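Side-chain contact in probable enoyl-CoA hydratase/isomerase (Mycobacterium abscessus, PDB 3SWX), which probably acts on acyl-CoA thioesters as an enoyl-CoA hydratase or isomerase of the crotonase family: residues Ile152-Thr157 with Met164-Thr169. Sequence-based numbering, arbitrary orientation.
Sequences IRFPRT and MRWMLT
F154 carries its CG anti to the backbone N (chi1 -158°), which extends the phenyl ring toward M167; the thioether in turn bends at its last torsion (chi3 -59°), turning CE to P155. These side chains pack two consecutive helices of the crotonase fold, 150-158 and 160-167, against each other across the short turn that joins them. M167 makes three of the contacts, one each through CG, SD and CE. Its CG lies 3.6 Å from F154 CD2, the closest approach between the segments. Its SD is a Met-aromatic partner, 5.0 Å from the centroid of the F154 ring and 58° off the ring normal, hence oblique. Its CE meets the pyrrolidine at P155 CG, 4.0 Å away, and the two side chains cross at nearly a right angle. P155 also marks a kink in its helix, since its N has no bond to the preceding turn. The far end of the phenyl ring reaches the indole: F154 CZ stands 4.1 Å from W166 CD1, again at an oblique angle. L122 of helix 116-123, together with I181 and I183, packs on F154 as well, so the ring is buried among several parts of the chain. W166 NE1 is hydrogen-bonded to E177 and its ring stacks with F173, which probably helps hold the indole in place. A second subunit also lies against this helix pair: R156 forms a salt bridge with its D227, and M164 packs on its A219. On one face of the indole, R165 CG lies 3.8 Å above the W166 ring plane, over its centre.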
# COMPACT_ATOMS: atom_id res chain seq x y z
N ILE B 152 0.34 11.14 5.71
CA ILE B 152 -0.34 10.74 4.48
C ILE B 152 0.46 9.62 3.79
O ILE B 152 -0.09 8.58 3.46
CB ILE B 152 -0.48 11.94 3.50
CG1 ILE B 152 -1.31 13.04 4.13
CG2 ILE B 152 -1.08 11.48 2.12
CD1 ILE B 152 -1.14 14.43 3.47
N ARG B 153 1.76 9.85 3.61
CA ARG B 153 2.57 8.99 2.75
C ARG B 153 3.16 7.78 3.43
O ARG B 153 3.41 6.81 2.76
CB ARG B 153 3.68 9.81 2.10
CG ARG B 153 3.12 10.94 1.24
CD ARG B 153 4.15 11.96 0.90
NE ARG B 153 3.55 13.00 0.06
CZ ARG B 153 4.01 14.24 -0.07
NH1 ARG B 153 5.06 14.65 0.60
NH2 ARG B 153 3.36 15.08 -0.86
N PHE B 154 3.45 7.86 4.73
CA PHE B 154 4.11 6.76 5.42
C PHE B 154 3.13 5.56 5.50
O PHE B 154 3.50 4.44 5.13
CB PHE B 154 4.62 7.24 6.79
CG PHE B 154 5.76 6.42 7.41
CD1 PHE B 154 6.01 5.12 7.06
CD2 PHE B 154 6.50 6.97 8.45
CE1 PHE B 154 7.04 4.39 7.71
CE2 PHE B 154 7.51 6.27 9.07
CZ PHE B 154 7.79 4.97 8.70
N PRO B 155 1.88 5.79 5.94
CA PRO B 155 0.91 4.69 5.91
C PRO B 155 0.63 4.11 4.52
O PRO B 155 0.44 2.90 4.38
CB PRO B 155 -0.36 5.33 6.51
CG PRO B 155 0.14 6.43 7.32
CD PRO B 155 1.27 6.99 6.52
N ARG B 156 0.63 4.95 3.50
CA ARG B 156 0.42 4.50 2.12
C ARG B 156 1.58 3.62 1.63
O ARG B 156 1.35 2.59 1.04
CB ARG B 156 0.22 5.70 1.17
CG ARG B 156 -0.42 5.38 -0.20
CD ARG B 156 -0.34 6.61 -1.16
NE ARG B 156 -1.34 7.50 -0.75
CZ ARG B 156 -1.30 8.82 -0.67
NH1 ARG B 156 -0.27 9.58 -1.03
NH2 ARG B 156 -2.39 9.36 -0.19
N THR B 157 2.82 4.03 1.88
CA THR B 157 3.96 3.22 1.49
C THR B 157 4.18 1.98 2.36
O THR B 157 4.41 0.90 1.84
CB THR B 157 5.26 4.02 1.50
OG1 THR B 157 5.10 5.19 0.69
CG2 THR B 157 6.40 3.19 0.93
N MET B 164 2.60 3.43 11.80
CA MET B 164 2.26 3.85 13.17
C MET B 164 3.24 3.36 14.25
O MET B 164 3.46 4.03 15.26
CB MET B 164 0.82 3.45 13.50
CG MET B 164 -0.24 4.19 12.65
SD MET B 164 -0.12 5.99 12.93
CE MET B 164 -1.17 6.62 11.58
N ARG B 165 3.80 2.18 14.04
CA ARG B 165 4.84 1.64 14.90
C ARG B 165 5.96 2.66 15.11
O ARG B 165 6.49 2.79 16.22
CB ARG B 165 5.40 0.36 14.29
CG ARG B 165 6.66 -0.18 14.97
CD ARG B 165 6.40 -0.50 16.40
NE ARG B 165 7.61 -0.94 17.09
CZ ARG B 165 8.43 -0.17 17.78
NH1 ARG B 165 8.23 1.15 17.87
NH2 ARG B 165 9.49 -0.71 18.37
N TRP B 166 6.31 3.36 14.03
CA TRP B 166 7.36 4.38 14.08
C TRP B 166 6.84 5.79 14.34
O TRP B 166 7.45 6.53 15.14
CB TRP B 166 8.26 4.31 12.82
CG TRP B 166 8.72 2.90 12.60
CD1 TRP B 166 8.41 2.10 11.54
CD2 TRP B 166 9.51 2.09 13.49
NE1 TRP B 166 8.99 0.85 11.69
CE2 TRP B 166 9.65 0.82 12.89
CE3 TRP B 166 10.11 2.32 14.73
CZ2 TRP B 166 10.37 -0.22 13.48
CZ3 TRP B 166 10.82 1.28 15.33
CH2 TRP B 166 10.96 0.03 14.70
N MET B 167 5.74 6.19 13.72
CA MET B 167 5.23 7.56 13.94
C MET B 167 4.67 7.81 15.36
O MET B 167 4.78 8.92 15.89
CB MET B 167 4.18 7.94 12.88
CG MET B 167 4.73 7.99 11.45
SD MET B 167 3.57 8.78 10.30
CE MET B 167 2.15 7.70 10.49
N LEU B 168 4.13 6.78 16.01
CA LEU B 168 3.48 6.98 17.32
C LEU B 168 4.44 6.89 18.50
O LEU B 168 4.13 7.40 19.58
CB LEU B 168 2.31 6.01 17.53
CG LEU B 168 1.15 6.02 16.51
CD1 LEU B 168 0.06 5.06 16.99
CD2 LEU B 168 0.56 7.42 16.33
N THR B 169 5.57 6.24 18.29
CA THR B 169 6.53 5.96 19.33
C THR B 169 7.75 6.89 19.33
O THR B 169 8.42 7.01 20.34
CB THR B 169 7.09 4.54 19.17
OG1 THR B 169 7.78 4.45 17.92
CG2 THR B 169 5.97 3.47 19.23